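PDB 6IJ2: EAL domain protein from Vibrio cholerae serotype O1, which degrades the cyclic dinucleotides c-di-GMP and cGAMP as a standalone EAL phosphodiesterase, and is captured here with 5'-pGpG bound. Local coordinates for residues Q119-I122 with E123-M126; S196-K199 with N200-L204; E218-A221 with E222-L226; E232-G236 with Y237-K241. The protein carries 1 engineered substitution. All blocks are in the same frame, centred on the assembly; numbering follows the deposited sequence.

Contact 1 of 4, residues Q119-I122 with E123-M126; sequences QFPI and ENIM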
loop_
_atom_site.group_PDB
_atom_site.type_symbol
_atom_site.label_atom_id
_atom_site.label_comp_id
_atom_site.label_asym_id
_atom_site.label_seq_id
_atom_site.Cartn_x
_atom_site.Cartn_y
_atom_site.Cartn_z
ATOM N N GLN A 119 -30.802 17.991 -11.146
ATOM C CA GLN A 119 -30.633 17.710 -12.574
ATOM C C GLN A 119 -29.168 17.477 -12.931
ATOM O O GLN A 119 -28.681 17.917 -13.975
ATOM C CB GLN A 119 -31.253 18.833 -13.414
ATOM C CG GLN A 119 -32.687 19.108 -13.013
ATOM C CD GLN A 119 -33.217 20.433 -13.530
ATOM O OE1 GLN A 119 -32.471 21.269 -14.040
ATOM N NE2 GLN A 119 -34.513 20.635 -13.380
ATOM N N PHE A 120 -28.458 16.762 -12.053
ATOM C CA PHE A 120 -27.045 16.453 -12.220
ATOM C C PHE A 120 -26.908 14.971 -12.530
ATOM O O PHE A 120 -27.270 14.140 -11.684
ATOM C CB PHE A 120 -26.273 16.808 -10.948
ATOM C CG PHE A 120 -24.801 17.064 -11.169
ATOM C CD1 PHE A 120 -23.888 16.018 -11.198
ATOM C CD2 PHE A 120 -24.328 18.361 -11.312
ATOM C CE1 PHE A 120 -22.543 16.260 -11.407
ATOM C CE2 PHE A 120 -22.990 18.608 -11.514
ATOM C CZ PHE A 120 -22.088 17.550 -11.547
ATOM N N PRO A 121 -26.428 14.589 -13.711
ATOM C CA PRO A 121 -26.379 13.162 -14.068
ATOM C C PRO A 121 -25.472 12.342 -13.155
ATOM O O PRO A 121 -24.370 12.762 -12.790
ATOM C CB PRO A 121 -25.845 13.174 -15.505
ATOM C CG PRO A 121 -25.231 14.532 -15.689
ATOM C CD PRO A 121 -26.033 15.454 -14.834
ATOM N N ILE A 122 -25.951 11.138 -12.819
ATOM C CA ILE A 122 -25.176 10.187 -12.015
ATOM C C ILE A 122 -23.828 9.919 -12.663
ATOM O O ILE A 122 -22.809 9.746 -11.982
ATOM C CB ILE A 122 -25.989 8.887 -11.829
ATOM C CG1 ILE A 122 -27.250 9.160 -11.005
ATOM C CG2 ILE A 122 -25.156 7.783 -11.199
ATOM C CD1 ILE A 122 -26.960 9.680 -9.625
ATOM N N GLU A 123 -23.801 9.901 -13.995
ATOM C CA GLU A 123 -22.589 9.612 -14.743
ATOM C C GLU A 123 -21.550 10.722 -14.623
ATOM O O GLU A 123 -20.372 10.495 -14.945
ATOM C CB GLU A 123 -22.955 9.356 -16.213
ATOM C CG GLU A 123 -24.206 10.086 -16.709
ATOM C CD GLU A 123 -25.517 9.456 -16.232
ATOM O OE1 GLU A 123 -25.694 8.228 -16.374
ATOM O OE2 GLU A 123 -26.355 10.195 -15.683
ATOM N N ASN A 124 -21.945 11.913 -14.171
ATOM C CA ASN A 124 -20.982 12.976 -13.923
ATOM C C ASN A 124 -20.569 13.066 -12.458
ATOM O O ASN A 124 -19.915 14.040 -12.070
ATOM C CB ASN A 124 -21.531 14.321 -14.380
ATOM C CG ASN A 124 -21.602 14.436 -15.890
ATOM O OD1 ASN A 124 -21.269 13.503 -16.619
ATOM N ND2 ASN A 124 -22.046 15.584 -16.364
ATOM N N ILE A 125 -20.943 12.088 -11.637
ATOM C CA ILE A 125 -20.531 12.030 -10.236
ATOM C C ILE A 125 -19.505 10.912 -10.080
ATOM O O ILE A 125 -19.753 9.769 -10.484
ATOM C CB ILE A 125 -21.738 11.827 -9.302
ATOM C CG1 ILE A 125 -22.689 13.023 -9.391
ATOM C CG2 ILE A 125 -21.277 11.619 -7.848
ATOM C CD1 ILE A 125 -24.012 12.810 -8.666
ATOM N N MET A 126 -18.350 11.245 -9.510
ATOM C CA MET A 126 -17.273 10.282 -9.260
ATOM C C MET A 126 -17.067 10.172 -7.763
ATOM O O MET A 126 -17.017 11.189 -7.071
ATOM C CB MET A 126 -15.966 10.689 -9.928
ATOM C CG MET A 126 -14.825 9.697 -9.665
ATOM S SD MET A 126 -13.417 9.822 -10.780
ATOM C CE MET A 126 -12.623 11.330 -10.236
#

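Contact 2 of 4, residues S196-K199 with N200-L204; sequences SIMK and NCLKL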
loop_
_atom_site.group_PDB
_atom_site.type_symbol
_atom_site.label_atom_id
_atom_site.label_comp_id
_atom_site.label_asym_id
_atom_site.label_seq_id
_atom_site.Cartn_x
_atom_site.Cartn_y
_atom_site.Cartn_z
ATOM N N SER A 196 11.014 5.867 -11.827
ATOM C CA SER A 196 10.816 4.465 -12.175
ATOM C C SER A 196 9.508 3.935 -11.613
ATOM O O SER A 196 8.840 3.123 -12.263
ATOM C CB SER A 196 11.987 3.603 -11.680
ATOM O OG SER A 196 13.155 3.884 -12.437
ATOM N N ILE A 197 9.133 4.361 -10.398
ATOM C CA ILE A 197 7.841 3.950 -9.841
ATOM C C ILE A 197 6.708 4.398 -10.753
ATOM O O ILE A 197 5.802 3.623 -11.081
ATOM C CB ILE A 197 7.655 4.500 -8.414
ATOM C CG1 ILE A 197 8.628 3.838 -7.447
ATOM C CG2 ILE A 197 6.222 4.255 -7.924
ATOM C CD1 ILE A 197 8.514 4.377 -6.022
ATOM N N MET A 198 6.737 5.663 -11.178
ATOM C CA MET A 198 5.642 6.165 -12.000
ATOM C C MET A 198 5.659 5.560 -13.394
ATOM O O MET A 198 4.596 5.259 -13.949
ATOM C CB MET A 198 5.684 7.692 -12.067
ATOM C CG MET A 198 4.573 8.333 -12.915
ATOM S SD MET A 198 2.930 8.330 -12.120
ATOM C CE MET A 198 3.359 8.044 -10.436
ATOM N N LYS A 199 6.845 5.371 -13.988
ATOM C CA LYS A 199 6.869 4.786 -15.326
ATOM C C LYS A 199 6.245 3.401 -15.317
ATOM O O LYS A 199 5.450 3.058 -16.199
ATOM C CB LYS A 199 8.299 4.711 -15.868
ATOM C CG LYS A 199 8.395 3.978 -17.218
ATOM C CD LYS A 199 9.819 3.560 -17.556
ATOM C CE LYS A 199 9.870 2.808 -18.882
ATOM N NZ LYS A 199 11.250 2.353 -19.209
ATOM N N ASN A 200 6.567 2.601 -14.309
ATOM C CA ASN A 200 6.058 1.241 -14.271
ATOM C C ASN A 200 4.604 1.189 -13.808
ATOM O O ASN A 200 3.840 0.358 -14.307
ATOM C CB ASN A 200 6.981 0.385 -13.397
ATOM C CG ASN A 200 8.316 0.150 -14.069
ATOM O OD1 ASN A 200 8.391 -0.541 -15.087
ATOM N ND2 ASN A 200 9.374 0.747 -13.527
ATOM N N CYS A 201 4.189 2.085 -12.907
ATOM C CA CYS A 201 2.780 2.132 -12.526
ATOM C C CYS A 201 1.892 2.599 -13.683
ATOM O O CYS A 201 0.773 2.106 -13.839
ATOM C CB CYS A 201 2.573 3.046 -11.322
ATOM S SG CYS A 201 3.172 2.313 -9.779
ATOM N N LEU A 202 2.366 3.543 -14.499
ATOM C CA LEU A 202 1.543 4.011 -15.623
ATOM C C LEU A 202 1.312 2.898 -16.637
ATOM O O LEU A 202 0.219 2.776 -17.203
ATOM C CB LEU A 202 2.191 5.216 -16.298
ATOM C CG LEU A 202 2.170 6.498 -15.462
ATOM C CD1 LEU A 202 3.073 7.534 -16.105
ATOM C CD2 LEU A 202 0.752 7.052 -15.341
ATOM N N LYS A 203 2.328 2.059 -16.856
ATOM C CA LYS A 203 2.158 0.882 -17.698
ATOM C C LYS A 203 1.177 -0.098 -17.074
ATOM O O LYS A 203 0.336 -0.679 -17.768
ATOM C CB LYS A 203 3.523 0.219 -17.945
ATOM C CG LYS A 203 4.538 1.163 -18.614
ATOM C CD LYS A 203 5.962 0.608 -18.625
ATOM C CE LYS A 203 6.126 -0.439 -19.687
ATOM N NZ LYS A 203 5.896 0.134 -21.043
ATOM N N LEU A 204 1.273 -0.304 -15.761
ATOM C CA LEU A 204 0.287 -1.126 -15.076
ATOM C C LEU A 204 -1.129 -0.561 -15.238
ATOM O O LEU A 204 -2.072 -1.303 -15.520
ATOM C CB LEU A 204 0.663 -1.249 -13.597
ATOM C CG LEU A 204 -0.420 -1.905 -12.748
ATOM C CD1 LEU A 204 -0.767 -3.262 -13.329
ATOM C CD2 LEU A 204 0.074 -2.032 -11.318
#

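Contact 3 of 4, residues E218-A221 with E222-L226; sequences ESHA and EFAWL. With nucleotides of chain B.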
loop_
_atom_site.group_PDB
_atom_site.type_symbol
_atom_site.label_atom_id
_atom_site.label_comp_id
_atom_site.label_asym_id
_atom_site.label_seq_id
_atom_site.Cartn_x
_atom_site.Cartn_y
_atom_site.Cartn_z
ATOM N N GLU A 218 2.651 20.704 -7.587
ATOM C CA GLU A 218 2.961 22.013 -7.035
ATOM C C GLU A 218 3.878 22.869 -7.898
ATOM O O GLU A 218 3.967 24.077 -7.655
ATOM C CB GLU A 218 3.569 21.871 -5.628
ATOM C CG GLU A 218 2.530 21.406 -4.610
ATOM C CD GLU A 218 3.004 21.438 -3.174
ATOM O OE1 GLU A 218 2.175 21.181 -2.278
ATOM O OE2 GLU A 218 4.195 21.723 -2.935
ATOM N N SER A 219 4.514 22.312 -8.925
ATOM C CA SER A 219 5.449 23.093 -9.719
ATOM C C SER A 219 5.323 22.726 -11.189
ATOM O O SER A 219 4.884 21.630 -11.545
ATOM C CB SER A 219 6.892 22.876 -9.262
ATOM O OG SER A 219 7.272 21.530 -9.477
ATOM N N HIS A 220 5.745 23.661 -12.042
ATOM C CA HIS A 220 5.763 23.390 -13.474
ATOM C C HIS A 220 6.643 22.193 -13.805
ATOM O O HIS A 220 6.327 21.411 -14.710
ATOM C CB HIS A 220 6.238 24.620 -14.248
ATOM C CG HIS A 220 6.370 24.375 -15.719
ATOM N ND1 HIS A 220 7.548 23.965 -16.301
ATOM C CD2 HIS A 220 5.461 24.443 -16.720
ATOM C CE1 HIS A 220 7.368 23.810 -17.601
ATOM N NE2 HIS A 220 6.109 24.093 -17.881
ATOM N N ALA A 221 7.772 22.045 -13.107
ATOM C CA ALA A 221 8.688 20.954 -13.428
ATOM C C ALA A 221 8.036 19.597 -13.199
ATOM O O ALA A 221 8.251 18.659 -13.980
ATOM C CB ALA A 221 9.966 21.077 -12.598
ATOM N N GLU A 222 7.261 19.466 -12.114
ATOM C CA GLU A 222 6.496 18.244 -11.880
ATOM C C GLU A 222 5.482 18.021 -12.995
ATOM O O GLU A 222 5.394 16.926 -13.562
ATOM C CB GLU A 222 5.783 18.322 -10.524
ATOM C CG GLU A 222 6.708 18.193 -9.318
ATOM C CD GLU A 222 6.023 18.629 -8.032
ATOM O OE1 GLU A 222 4.873 19.092 -8.118
ATOM O OE2 GLU A 222 6.633 18.520 -6.946
ATOM N N PHE A 223 4.701 19.058 -13.313
ATOM C CA PHE A 223 3.683 18.954 -14.358
ATOM C C PHE A 223 4.300 18.505 -15.673
ATOM O O PHE A 223 3.772 17.609 -16.347
ATOM C CB PHE A 223 2.971 20.303 -14.525
ATOM C CG PHE A 223 2.548 20.611 -15.944
ATOM C CD1 PHE A 223 1.348 20.134 -16.439
ATOM C CD2 PHE A 223 3.337 21.399 -16.770
ATOM C CE1 PHE A 223 0.942 20.434 -17.739
ATOM C CE2 PHE A 223 2.940 21.695 -18.062
ATOM C CZ PHE A 223 1.745 21.206 -18.548
ATOM N N ALA A 224 5.439 19.099 -16.041
ATOM C CA ALA A 224 5.999 18.830 -17.362
ATOM C C ALA A 224 6.539 17.410 -17.446
ATOM O O ALA A 224 6.423 16.753 -18.494
ATOM C CB ALA A 224 7.101 19.841 -17.692
ATOM N N TRP A 225 7.145 16.925 -16.361
ATOM C CA TRP A 225 7.604 15.545 -16.346
ATOM C C TRP A 225 6.421 14.593 -16.470
ATOM O O TRP A 225 6.442 13.655 -17.278
ATOM C CB TRP A 225 8.423 15.264 -15.070
ATOM C CG TRP A 225 9.144 13.984 -15.197
ATOM C CD1 TRP A 225 10.444 13.806 -15.619
ATOM C CD2 TRP A 225 8.618 12.678 -14.965
ATOM N NE1 TRP A 225 10.734 12.485 -15.673
ATOM C CE2 TRP A 225 9.642 11.763 -15.269
ATOM C CE3 TRP A 225 7.380 12.190 -14.528
ATOM C CZ2 TRP A 225 9.474 10.382 -15.149
ATOM C CZ3 TRP A 225 7.212 10.816 -14.411
ATOM C CH2 TRP A 225 8.253 9.931 -14.720
ATOM N N LEU A 226 5.362 14.841 -15.689
ATOM C CA LEU A 226 4.201 13.954 -15.689
ATOM C C LEU A 226 3.492 13.969 -17.040
ATOM O O LEU A 226 3.042 12.922 -17.524
ATOM C CB LEU A 226 3.239 14.370 -14.574
ATOM C CG LEU A 226 3.808 14.120 -13.175
ATOM C CD1 LEU A 226 3.009 14.934 -12.169
ATOM C CD2 LEU A 226 3.753 12.631 -12.868
ATOM O OP3 G B 1 -6.249 12.879 -1.351
ATOM P P G B 1 -7.017 13.384 -0.245
ATOM O OP1 G B 1 -8.392 13.551 -0.602
ATOM O OP2 G B 1 -6.720 12.524 0.852
ATOM O "O5'" G B 1 -6.338 14.772 0.044
ATOM C "C5'" G B 1 -6.954 16.000 -0.330
ATOM C "C4'" G B 1 -6.259 17.152 0.356
ATOM O "O4'" G B 1 -5.115 17.553 -0.422
ATOM C "C3'" G B 1 -7.089 18.424 0.561
ATOM O "O3'" G B 1 -7.001 18.941 1.873
ATOM C "C2'" G B 1 -6.444 19.417 -0.395
ATOM O "O2'" G B 1 -6.451 20.753 0.016
ATOM C "C1'" G B 1 -5.002 18.940 -0.392
ATOM N N9 G B 1 -4.259 19.367 -1.568
ATOM C C8 G B 1 -4.743 19.513 -2.844
ATOM N N7 G B 1 -3.837 19.902 -3.692
ATOM C C5 G B 1 -2.683 20.009 -2.935
ATOM C C6 G B 1 -1.369 20.385 -3.312
ATOM O O6 G B 1 -0.957 20.719 -4.413
ATOM N N1 G B 1 -0.502 20.371 -2.228
ATOM C C2 G B 1 -0.853 20.026 -0.951
ATOM N N2 G B 1 0.125 20.054 -0.050
ATOM N N3 G B 1 -2.069 19.658 -0.590
ATOM C C4 G B 1 -2.927 19.671 -1.625
#

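Contact 4 of 4, residues E232-G236 with Y237-K241; sequences ELMQG and YYFAK. With nucleotides of chain B.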
loop_
_atom_site.group_PDB
_atom_site.type_symbol
_atom_site.label_atom_id
_atom_site.label_comp_id
_atom_site.label_asym_id
_atom_site.label_seq_id
_atom_site.Cartn_x
_atom_site.Cartn_y
_atom_site.Cartn_z
ATOM N N GLU A 232 -2.518 12.574 -18.163
ATOM C CA GLU A 232 -3.350 13.653 -18.678
ATOM C C GLU A 232 -4.052 14.410 -17.559
ATOM O O GLU A 232 -3.947 15.633 -17.489
ATOM C CB GLU A 232 -4.373 13.101 -19.671
ATOM C CG GLU A 232 -3.727 12.487 -20.896
ATOM C CD GLU A 232 -4.696 12.390 -22.066
ATOM O OE1 GLU A 232 -5.885 12.710 -21.876
ATOM O OE2 GLU A 232 -4.262 12.014 -23.177
ATOM N N LEU A 233 -4.720 13.699 -16.651
ATOM C CA LEU A 233 -5.461 14.351 -15.579
ATOM C C LEU A 233 -4.534 14.704 -14.425
ATOM O O LEU A 233 -3.798 13.845 -13.913
ATOM C CB LEU A 233 -6.597 13.456 -15.081
ATOM C CG LEU A 233 -7.604 12.997 -16.127
ATOM C CD1 LEU A 233 -8.710 12.159 -15.482
ATOM C CD2 LEU A 233 -8.183 14.209 -16.843
ATOM N N MET A 234 -4.573 15.967 -13.999
ATOM C CA MET A 234 -3.761 16.406 -12.873
ATOM C C MET A 234 -4.568 17.320 -11.961
ATOM O O MET A 234 -5.565 17.930 -12.364
ATOM C CB MET A 234 -2.486 17.131 -13.340
ATOM C CG MET A 234 -1.554 16.237 -14.162
ATOM S SD MET A 234 0.044 17.015 -14.424
ATOM C CE MET A 234 0.574 16.280 -15.975
ATOM N N GLN A 235 -4.105 17.410 -10.721
ATOM C CA GLN A 235 -4.737 18.215 -9.691
ATOM C C GLN A 235 -3.631 18.737 -8.787
ATOM O O GLN A 235 -2.627 18.053 -8.577
ATOM C CB GLN A 235 -5.750 17.359 -8.920
ATOM C CG GLN A 235 -6.541 18.056 -7.876
ATOM C CD GLN A 235 -7.553 17.129 -7.215
ATOM O OE1 GLN A 235 -7.736 15.970 -7.625
ATOM N NE2 GLN A 235 -8.206 17.628 -6.194
ATOM N N GLY A 236 -3.794 19.944 -8.266
ATOM C CA GLY A 236 -2.794 20.448 -7.343
ATOM C C GLY A 236 -2.755 21.962 -7.299
ATOM O O GLY A 236 -3.296 22.658 -8.156
ATOM N N TYR A 237 -2.067 22.461 -6.263
ATOM C CA TYR A 237 -1.912 23.902 -6.074
ATOM C C TYR A 237 -1.318 24.582 -7.301
ATOM O O TYR A 237 -1.607 25.756 -7.553
ATOM C CB TYR A 237 -1.034 24.183 -4.855
ATOM C CG TYR A 237 -1.667 23.865 -3.510
ATOM C CD1 TYR A 237 -3.015 23.528 -3.401
ATOM C CD2 TYR A 237 -0.915 23.921 -2.351
ATOM C CE1 TYR A 237 -3.587 23.244 -2.168
ATOM C CE2 TYR A 237 -1.471 23.632 -1.115
ATOM C CZ TYR A 237 -2.808 23.299 -1.027
ATOM O OH TYR A 237 -3.360 23.021 0.207
ATOM N N TYR A 238 -0.473 23.879 -8.062
ATOM C CA TYR A 238 0.077 24.485 -9.271
ATOM C C TYR A 238 -1.026 24.947 -10.211
ATOM O O TYR A 238 -0.876 25.968 -10.893
ATOM C CB TYR A 238 0.999 23.505 -9.993
ATOM C CG TYR A 238 1.544 24.073 -11.284
ATOM C CD1 TYR A 238 2.403 25.162 -11.274
ATOM C CD2 TYR A 238 1.183 23.531 -12.513
ATOM C CE1 TYR A 238 2.892 25.704 -12.454
ATOM C CE2 TYR A 238 1.671 24.067 -13.706
ATOM C CZ TYR A 238 2.530 25.147 -13.662
ATOM O OH TYR A 238 3.022 25.682 -14.829
ATOM N N PHE A 239 -2.147 24.228 -10.244
ATOM C CA PHE A 239 -3.273 24.606 -11.097
ATOM C C PHE A 239 -4.232 25.552 -10.382
ATOM O O PHE A 239 -4.557 26.626 -10.900
ATOM C CB PHE A 239 -4.001 23.348 -11.577
ATOM C CG PHE A 239 -3.109 22.396 -12.309
ATOM C CD1 PHE A 239 -2.745 22.640 -13.625
ATOM C CD2 PHE A 239 -2.587 21.280 -11.667
ATOM C CE1 PHE A 239 -1.891 21.769 -14.302
ATOM C CE2 PHE A 239 -1.735 20.412 -12.339
ATOM C CZ PHE A 239 -1.390 20.653 -13.656
ATOM N N ALA A 240 -4.679 25.173 -9.189
ATOM C CA ALA A 240 -5.541 26.034 -8.396
ATOM C C ALA A 240 -5.751 25.396 -7.041
ATOM O O ALA A 240 -5.998 24.191 -6.952
ATOM C CB ALA A 240 -6.900 26.260 -9.073
ATOM N N LYS A 241 -5.665 26.217 -5.999
ATOM C CA LYS A 241 -6.079 25.804 -4.674
ATOM C C LYS A 241 -7.591 25.586 -4.644
ATOM O O LYS A 241 -8.316 26.117 -5.487
ATOM C CB LYS A 241 -5.688 26.864 -3.647
ATOM C CG LYS A 241 -4.213 27.249 -3.648
ATOM C CD LYS A 241 -3.989 28.441 -2.724
ATOM C CE LYS A 241 -2.595 29.028 -2.870
ATOM N NZ LYS A 241 -2.437 30.254 -2.028
ATOM O OP3 G B 1 -6.249 12.879 -1.351
ATOM P P G B 1 -7.017 13.384 -0.245
ATOM O OP1 G B 1 -8.392 13.551 -0.602
ATOM O OP2 G B 1 -6.720 12.524 0.852
ATOM O "O5'" G B 1 -6.338 14.772 0.044
ATOM C "C5'" G B 1 -6.954 16.000 -0.330
ATOM C "C4'" G B 1 -6.259 17.152 0.356
ATOM O "O4'" G B 1 -5.115 17.553 -0.422
ATOM C "C3'" G B 1 -7.089 18.424 0.561
ATOM O "O3'" G B 1 -7.001 18.941 1.873
ATOM C "C2'" G B 1 -6.444 19.417 -0.395
ATOM O "O2'" G B 1 -6.451 20.753 0.016
ATOM C "C1'" G B 1 -5.002 18.940 -0.392
ATOM N N9 G B 1 -4.259 19.367 -1.568
ATOM C C8 G B 1 -4.743 19.513 -2.844
ATOM N N7 G B 1 -3.837 19.902 -3.692
ATOM C C5 G B 1 -2.683 20.009 -2.935
ATOM C C6 G B 1 -1.369 20.385 -3.312
ATOM O O6 G B 1 -0.957 20.719 -4.413
ATOM N N1 G B 1 -0.502 20.371 -2.228
ATOM C C2 G B 1 -0.853 20.026 -0.951
ATOM N N2 G B 1 0.125 20.054 -0.050
ATOM N N3 G B 1 -2.069 19.658 -0.590
ATOM C C4 G B 1 -2.927 19.671 -1.625
#

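Contact 1 of 4, residues Q119-I122 with E123-M126
F120 turns its ring against N124 and I125 because its CG lies trans to the backbone N (chi1 -157°), while I125 sets CG1 trans to its own carbonyl carbon (chi1 -63°), which points CG1 at F120 CD1. F120 CD1 packs 3.7 Å from I125 CG1, an approach that is neither clearly over the face nor at the edge. At CE1 the environment is mixed: N124 O lies 3.5 Å from F120 CE1, at the ring edge and near its plane, with N124 CB close beside it. The amide of N124 stands almost perpendicular to the F120 ring (83°) and is turned toward P121, where ND2 comes within 3.4 Å of P121 CG.

Two backbone bonds, each linking residues three apart, hold this short 3-10 turn: N124 N to P121 O at 2.9 Å, and I125 N to I122 O at 3.0 Å. In both, the donor sits well above the carbonyl plane. The turn follows the Schellman motif that ends helix 109-117, with Q119 in positive phi, and leads into strand 125-129 of the EAL domain sheet. Inward, F120 rests on L92, and I125 on I94 and A115. The chemistry is thus divided: backbone hydrogen bonds satisfy the carbonyls of P121 and I122 within the turn, while F120 packs on strand 91-96 and I125 on that strand and helix 109-117.

Contact 2 of 4, residues S196-K199 with N200-L204
C201 N and L202 N donate to I197 O and M198 O at 2.9 Å each, the regular i to i+4 pattern of an alpha helix, whereas the next bond in the series, K203 N to K199 O, is weak. This is helix 192-207, one of the helices surrounding the barrel of the EAL domain, a TIM-barrel-like fold.

N200 adds a side-chain bond to that pattern. Its CG is trans to the carbonyl carbon (chi1 -70°), which folds the amide back along the helix and brings ND2 to 2.7 Å from S196 O. The bond is bent, with an N-H...O angle of 137°, and S196 O is also tilted out of the amide plane. Because N200 N reaches the same oxygen at 3.1 Å, S196 O is gripped twice, the two donors arriving from opposite faces of its carbonyl plane. ND2 additionally bonds D207 OD2 of the second subunit, so this amide links the helix backbone to the dimer interface. Reciprocal packing of N200 on K203 of the second subunit, and of K203 on N200 of that subunit, shows the same helix contributing from both chains.

Elsewhere round the helix, M198 bends at chi2 and crosses L202 at a slant. CG is the touching atom, 3.6 Å from L202 CD1, and SD lies beside L202 CG. L202 continues this apolar strip onto A229 and V231. K199 and K203 carry their ammonium groups at the exposed surface, K199 NZ and K203 NZ standing 6.1 Å apart.

Contact 3 of 4, residues E218-A221 with E222-L226
E222 reaches back past S219 to the backbone of E218. Its CB lies near S219 O and its CG is 3.4 Å from S219 OG; the chain then runs extended, carrying CD past the same hydroxyl. At the tip, OE1 accepts from E218 N at 2.8 Å, a nearly straight bond (171°) that arrives close to the C-O axis. S219 N also points to OE1, but weakly. The other carboxylate oxygen, OE2, is turned to R186, with which it forms a salt bridge, and to the backbone N of N187, so that both oxygens of this buried group are held and its rotation is fixed.

S219 answers from its own side. With OG placed between backbone N and carbonyl carbon (chi1 64°), the hydroxyl takes a bond of 3.3 Å from E222 N to S219 OG. E222 N to S219 OG and S219 N to E222 OE1, both weak, make a capping box at the start of helix 220-229, the helix of the beta-alpha-beta unit between strands 211-214 and 233-244.

Just before the cap, E218 sends its extended chain the other way, to the bound nucleotide. E218 OE1 accepts from N1 of G1 of chain B at 2.8 Å, and from N2 of the same guanine at 3.2 Å, so one oxygen reads two donors of the base's Watson-Crick edge. On the first turn, H220 and F223 meet at a slant, their ring planes 52° apart; H220 CD2 is 3.7 Å from F223 CD2, and H220 O lies at the F223 ring edge.

Contact 4 of 4, residues E232-G236 with Y237-K241
M234 and F239 meet obliquely, and the methylene next to the backbone does most of the touching: M234 CB lies 3.5 Å from F239 CE2. Beyond CG the methionine runs extended, so that its sulfur passes the rim of the ring. M234 SD is 5.3 Å from the F239 ring centroid, a Met-aromatic contact made at the edge. F239 has its CG trans to the carbonyl carbon, which swings the ring back beside the preceding residues, its edge toward the backbone of Q235 and G236; Y238 CD2 covers the centre of one face, and F254 packs against the ring edge-to-face.

The turn between them depends on G236, whose phi of 155° belongs to glycine. G236 O accepts two bonds, from F239 N at 2.9 Å, reaching it from above the carbonyl plane, and from A240 N at 3.1 Å, lying in that plane. Residues 237-239 take helical backbone angles as the chain breaks from the extended course of 233-235.

Y237 meets the bound nucleotide here. Y237 N donates to O6 of G1 of chain B at 2.8 Å in an almost perfectly straight bond (178°). Its CG stands opposite the carbonyl carbon (chi1 -71°), turning a ring face to the base, with C6 of G1 of chain B 3.4 Å above the Y237 ring plane and over its centre. Q235, pointing away from the turn, bonds K179 and E45, the latter a calcium ligand. This is part of the guanine-binding pocket of the EAL domain, at a break in strand 233-244, where the backbone N of Y237 meets O6 at the edge of the base and the Y237 ring lies against its face, near the calcium ligand E45.

In the fold
Along the chain the four contacts come in series, and all belong to the EAL domain. Contacts 3 and 4 are neighbours, their centres about 10 Å apart: helix 220-229 is followed by strand 233-244, and M234, Y238, H220, F223 and L226 pack across the join. Both meet the same guanine, so one beta-alpha-beta unit supplies two parts of its pocket. Contact 2, on helix 192-207, has its centre about 17 Å from that of contact 3 and touches it through M198 and W225, connecting this unit to the helix at the subunit interface. Contact 1 stands apart, its centre about 22 Å from that of contact 4, though both reach the same sheet.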